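Local coordinates for protein CurF (Lyngbya majuscula, PDB 5DP2) that probably catalyses NADPH-dependent cyclopropane ring formation in curacin A biosynthesis, as an unusual enoyl reductase domain of a polyketide synthase, at residues Ser120-Pro128 / Lys289-Asp297. Residues are numbered along the deposited sequence; the frame is centred on the assembly and turned at random.
Sequences SPDDLLAKP and KQFHAKLWD
L125 lies over one face of the W296 indole: its CB sits 4.1 Å from the centroid of the five-membered ring, a CH-pi contact, and CD1 covers the same face near CG. In W296 chi1 (-166°) sends the indole out toward strand 124-126 and chi2 (-127°) turns its face to L125, while P128 CG comes to the ring edge at CH2, 4.0 Å away. The other methyl of L125, CD2, fills the angle between the two aromatic residues, touching W296 CD1 and, in the imidazole plane, the edge of H292 at CD2. One turn back from the tryptophan, H292 gives its NE2 proton to D122 O at 2.8 Å; the acceptor is in the ring plane, but the bond is bent. A water within hydrogen-bonding distance of D122 O and K289 O bridges the two main chains beside it. At the far end K289, extended beyond CG, brings NZ to the syn lone pair of D123 OD1, a 2.8 Å salt bridge, while D123 OD2 takes the backbone N-H of S120. Without the carboxylate, as with an alanine here, the K289 ammonium would probably lose this mate and the S120 amide its acceptor. The contact packs helix 290-305 against the GroES-like part of this medium-chain reductase fold. Strand 124-126 and helical segment 290-297 run almost parallel, 12° apart; the strand pairs antiparallel with strand 103-107, whose A107 touches H292, F140 and F144 of helix 140-153 also pack on L125, and F285 of helix 281-287 on H292.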
ATOM      1  N   SER A 120      -2.623  -6.790  19.422  1.00  8.79           N
ATOM      2  CA  SER A 120      -1.682  -7.764  19.954  0.69  8.92           C
ATOM      3  C   SER A 120      -0.242  -7.274  19.812  1.00  8.19           C
ATOM      4  O   SER A 120       0.077  -6.565  18.840  1.00  8.26           O
ATOM      5  CB  SER A 120      -1.832  -9.072  19.179  0.69 11.81           C
ATOM      6  OG  SER A 120      -0.664  -9.851  19.244  0.69 14.24           O
ATOM      7  N   PRO A 121       0.660  -7.721  20.686  1.00 10.03           N
ATOM      8  CA  PRO A 121       2.070  -7.376  20.482  1.00 10.44           C
ATOM      9  C   PRO A 121       2.629  -7.805  19.135  1.00  9.16           C
ATOM     10  O   PRO A 121       3.531  -7.150  18.635  1.00 10.65           O
ATOM     11  CB  PRO A 121       2.805  -8.108  21.622  1.00 13.54           C
ATOM     12  CG  PRO A 121       1.791  -8.590  22.518  1.00 13.16           C
ATOM     13  CD  PRO A 121       0.443  -8.463  21.937  1.00 10.19           C
ATOM     14  N   ASP A 122       2.137  -8.911  18.579  1.00 10.11           N
ATOM     15  CA  ASP A 122       2.612  -9.422  17.287  1.00 12.16           C
ATOM     16  C   ASP A 122       2.104  -8.619  16.089  1.00 10.86           C
ATOM     17  O   ASP A 122       2.466  -8.908  14.950  1.00 16.89           O
ATOM     18  CB  ASP A 122       2.234 -10.885  17.106  1.00 16.31           C
ATOM     19  CG  ASP A 122       2.928 -11.808  18.101  1.00 24.08           C
ATOM     20  OD1 ASP A 122       3.976 -11.446  18.697  1.00 29.44           O
ATOM     21  OD2 ASP A 122       2.418 -12.934  18.277  1.00 38.25           O
ATOM     22  N   ASP A 123       1.288  -7.614  16.338  1.00  8.08           N
ATOM     23  CA  ASP A 123       0.775  -6.738  15.285  1.00  8.56           C
ATOM     24  C   ASP A 123       1.567  -5.445  15.156  1.00  7.32           C
ATOM     25  O   ASP A 123       1.139  -4.549  14.423  1.00  9.40           O
ATOM     26  CB  ASP A 123      -0.684  -6.285  15.602  1.00 12.33           C
ATOM     27  CG  ASP A 123      -1.688  -7.376  15.669  1.00 15.17           C
ATOM     28  OD1 ASP A 123      -1.635  -8.175  14.766  1.00 15.91           O
ATOM     29  OD2 ASP A 123      -2.555  -7.379  16.582  1.00 19.17           O
ATOM     30  N   LEU A 124       2.660  -5.317  15.914  1.00  6.72           N
ATOM     31  CA  LEU A 124       3.447  -4.097  15.958  1.00  6.53           C
ATOM     32  C   LEU A 124       4.878  -4.374  15.507  1.00  6.73           C
ATOM     33  O   LEU A 124       5.427  -5.466  15.765  1.00  8.08           O
ATOM     34  CB  LEU A 124       3.478  -3.559  17.395  1.00  6.91           C
ATOM     35  CG  LEU A 124       2.106  -3.199  17.966  1.00  7.20           C
ATOM     36  CD1 LEU A 124       2.265  -2.743  19.417  1.00  8.54           C
ATOM     37  CD2 LEU A 124       1.406  -2.156  17.116  1.00  7.13           C
ATOM     38  N   LEU A 125       5.488  -3.371  14.884  1.00  6.30           N
ATOM     39  CA  LEU A 125       6.877  -3.397  14.417  1.00  6.66           C
ATOM     40  C   LEU A 125       7.574  -2.152  14.949  1.00  6.81           C
ATOM     41  O   LEU A 125       6.974  -1.094  15.057  1.00  7.14           O
ATOM     42  CB  LEU A 125       6.919  -3.400  12.884  1.00  7.68           C
ATOM     43  CG  LEU A 125       6.247  -4.615  12.206  1.00  8.54           C
ATOM     44  CD1 LEU A 125       6.132  -4.355  10.707  1.00 10.10           C
ATOM     45  CD2 LEU A 125       6.996  -5.910  12.496  1.00  9.76           C
ATOM     46  N   ALA A 126       8.850  -2.267  15.282  1.00  7.75           N
ATOM     47  CA  ALA A 126       9.596  -1.115  15.772  1.00  8.71           C
ATOM     48  C   ALA A 126       9.792  -0.076  14.665  1.00  8.47           C
ATOM     49  O   ALA A 126      10.273  -0.381  13.566  1.00  9.86           O
ATOM     50  CB  ALA A 126      10.949  -1.561  16.316  1.00 10.80           C
ATOM     51  N   LYS A 127       9.418   1.162  14.966  1.00  9.03           N
ATOM     52  CA  LYS A 127       9.592   2.262  14.010  1.00  9.04           C
ATOM     53  C   LYS A 127      11.095   2.561  13.832  1.00  9.79           C
ATOM     54  O   LYS A 127      11.801   2.643  14.824  1.00 11.89           O
ATOM     55  CB  LYS A 127       8.921   3.524  14.534  1.00 10.04           C
ATOM     56  CG  LYS A 127       9.079   4.721  13.607  1.00 10.01           C
ATOM     57  CD  LYS A 127       8.431   5.926  14.239  1.00 12.12           C
ATOM     58  CE  LYS A 127       9.082   7.197  13.833  1.00 13.82           C
ATOM     59  NZ  LYS A 127      10.445   7.328  14.470  1.00 14.36           N
ATOM     60  N   PRO A 128      11.568   2.797  12.594  1.00  9.86           N
ATOM     61  CA  PRO A 128      12.952   3.269  12.426  1.00 11.96           C
ATOM     62  C   PRO A 128      13.155   4.589  13.201  1.00 11.94           C
ATOM     63  O   PRO A 128      12.412   5.546  13.025  1.00 11.90           O
ATOM     64  CB  PRO A 128      13.055   3.483  10.900  1.00 13.46           C
ATOM     65  CG  PRO A 128      12.039   2.536  10.318  1.00 12.49           C
ATOM     66  CD  PRO A 128      10.905   2.601  11.286  1.00 11.08           C
ATOM     67  N   LYS A 289       0.287 -14.253  10.716  0.75 14.61           N
ATOM     68  CA  LYS A 289       0.877 -13.049  11.337  0.75 15.81           C
ATOM     69  C   LYS A 289       2.389 -12.977  11.277  0.75 13.62           C
ATOM     70  O   LYS A 289       2.963 -11.906  11.485  0.75 17.86           O
ATOM     71  CB  LYS A 289       0.377 -12.823  12.758  0.75 18.01           C
ATOM     72  CG  LYS A 289      -1.059 -12.337  12.794  0.75 19.14           C
ATOM     73  CD  LYS A 289      -1.390 -11.530  14.026  0.75 17.85           C
ATOM     74  CE  LYS A 289      -2.799 -10.989  13.917  0.75 16.20           C
ATOM     75  NZ  LYS A 289      -3.261 -10.414  15.201  0.75 20.45           N
ATOM     76  N   GLN A 290       3.033 -14.101  10.988  1.00 10.99           N
ATOM     77  CA  GLN A 290       4.482 -14.075  10.774  1.00 11.33           C
ATOM     78  C   GLN A 290       4.847 -13.505   9.420  1.00 10.67           C
ATOM     79  O   GLN A 290       6.010 -13.186   9.192  1.00 13.55           O
ATOM     80  CB  GLN A 290       5.101 -15.454  10.972  1.00 13.81           C
ATOM     81  CG  GLN A 290       5.077 -15.949  12.414  1.00 19.93           C
ATOM     82  CD  GLN A 290       5.732 -14.965  13.382  1.00 27.25           C
ATOM     83  OE1 GLN A 290       6.858 -14.510  13.157  1.00 34.83           O
ATOM     84  NE2 GLN A 290       5.017 -14.617  14.455  1.00 37.70           N
ATOM     85  N   PHE A 291       3.900 -13.374   8.503  1.00  9.56           N
ATOM     86  CA  PHE A 291       4.203 -12.852   7.175  1.00  9.52           C
ATOM     87  C   PHE A 291       4.786 -11.439   7.259  1.00  8.66           C
ATOM     88  O   PHE A 291       5.862 -11.158   6.689  1.00 10.06           O
ATOM     89  CB  PHE A 291       2.934 -12.937   6.333  1.00  9.17           C
ATOM     90  CG  PHE A 291       3.048 -12.403   4.927  1.00  9.97           C
ATOM     91  CD1 PHE A 291       3.681 -13.132   3.966  1.00 15.57           C
ATOM     92  CD2 PHE A 291       2.451 -11.231   4.537  1.00  9.95           C
ATOM     93  CE1 PHE A 291       3.769 -12.700   2.682  1.00 18.52           C
ATOM     94  CE2 PHE A 291       2.526 -10.795   3.216  1.00 11.33           C
ATOM     95  CZ  PHE A 291       3.191 -11.540   2.298  1.00 13.99           C
ATOM     96  N   HIS A 292       4.116 -10.538   7.991  1.00  7.74           N
ATOM     97  CA  HIS A 292       4.633  -9.185   8.068  1.00  7.56           C
ATOM     98  C   HIS A 292       5.952  -9.125   8.830  1.00  7.60           C
ATOM     99  O   HIS A 292       6.810  -8.292   8.521  1.00  8.03           O
ATOM    100  CB  HIS A 292       3.614  -8.181   8.617  1.00  8.67           C
ATOM    101  CG  HIS A 292       3.250  -8.352  10.058  1.00  9.76           C
ATOM    102  ND1 HIS A 292       2.033  -8.870  10.454  1.00 13.12           N
ATOM    103  CD2 HIS A 292       3.905  -8.004  11.187  1.00 13.23           C
ATOM    104  CE1 HIS A 292       1.978  -8.866  11.777  1.00 15.19           C
ATOM    105  NE2 HIS A 292       3.105  -8.361  12.243  1.00 14.33           N
ATOM    106  N   ALA A 293       6.117  -9.972   9.844  1.00  7.95           N
ATOM    107  CA  ALA A 293       7.345  -9.997  10.621  1.00  9.08           C
ATOM    108  C   ALA A 293       8.536 -10.389   9.750  1.00  8.45           C
ATOM    109  O   ALA A 293       9.606  -9.784   9.836  1.00  9.14           O
ATOM    110  CB  ALA A 293       7.206 -10.985  11.782  1.00 11.08           C
ATOM    111  N   LYS A 294       8.351 -11.399   8.904  1.00  8.86           N
ATOM    112  CA  LYS A 294       9.437 -11.834   8.039  0.56  9.59           C
ATOM    113  C   LYS A 294       9.775 -10.802   6.966  1.00  8.78           C
ATOM    114  O   LYS A 294      10.955 -10.611   6.648  1.00 10.50           O
ATOM    115  CB  LYS A 294       9.114 -13.185   7.445  0.56 12.43           C
ATOM    116  CG  LYS A 294       9.078 -14.285   8.495  0.56 14.83           C
ATOM    117  CD  LYS A 294       8.790 -15.638   7.883  0.56 18.56           C
ATOM    118  CE  LYS A 294       7.314 -15.819   7.596  0.56 22.75           C
ATOM    119  NZ  LYS A 294       7.051 -17.171   7.019  0.56 26.14           N
ATOM    120  N   LEU A 295       8.759 -10.109   6.436  1.00  7.69           N
ATOM    121  CA  LEU A 295       9.069  -9.048   5.488  1.00  7.69           C
ATOM    122  C   LEU A 295       9.832  -7.923   6.165  1.00  7.13           C
ATOM    123  O   LEU A 295      10.788  -7.378   5.581  1.00  8.23           O
ATOM    124  CB  LEU A 295       7.784  -8.535   4.827  1.00  7.53           C
ATOM    125  CG  LEU A 295       7.076  -9.484   3.875  1.00  8.42           C
ATOM    126  CD1 LEU A 295       5.709  -8.972   3.445  1.00 10.26           C
ATOM    127  CD2 LEU A 295       7.896  -9.781   2.650  1.00 13.34           C
ATOM    128  N   TRP A 296       9.442  -7.553   7.396  1.00  6.78           N
ATOM    129  CA  TRP A 296      10.161  -6.485   8.091  1.00  7.33           C
ATOM    130  C   TRP A 296      11.604  -6.890   8.441  1.00  7.67           C
ATOM    131  O   TRP A 296      12.489  -6.047   8.500  1.00  8.59           O
ATOM    132  CB  TRP A 296       9.390  -6.027   9.335  1.00  7.03           C
ATOM    133  CG  TRP A 296       9.851  -4.731   9.947  1.00  7.16           C
ATOM    134  CD1 TRP A 296      10.190  -4.525  11.261  1.00  9.07           C
ATOM    135  CD2 TRP A 296       9.999  -3.442   9.310  1.00  6.90           C
ATOM    136  NE1 TRP A 296      10.521  -3.222  11.470  1.00  9.83           N
ATOM    137  CE2 TRP A 296      10.401  -2.524  10.299  1.00  8.04           C
ATOM    138  CE3 TRP A 296       9.829  -2.967   8.003  1.00  7.15           C
ATOM    139  CZ2 TRP A 296      10.646  -1.176  10.025  1.00  8.98           C
ATOM    140  CZ3 TRP A 296      10.075  -1.618   7.723  1.00  7.95           C
ATOM    141  CH2 TRP A 296      10.496  -0.750   8.727  1.00  8.83           C
ATOM    142  N   ASP A 297      11.842  -8.185   8.650  1.00  8.37           N
ATOM    143  CA  ASP A 297      13.219  -8.641   8.875  1.00  9.86           C
ATOM    144  C   ASP A 297      14.121  -8.228   7.707  1.00 10.19           C
ATOM    145  O   ASP A 297      15.298  -7.933   7.913  1.00 14.22           O
ATOM    146  CB  ASP A 297      13.296 -10.159   9.039  1.00 12.17           C
ATOM    147  CG  ASP A 297      12.765 -10.669  10.356  1.00 15.51           C
ATOM    148  OD1 ASP A 297      12.726  -9.907  11.339  1.00 16.92           O
ATOM    149  OD2 ASP A 297      12.408 -11.868  10.380  1.00 19.60           O
TER
HETATM  150  O   HOH W   1       4.046 -11.051  13.813  1.00 20.32           O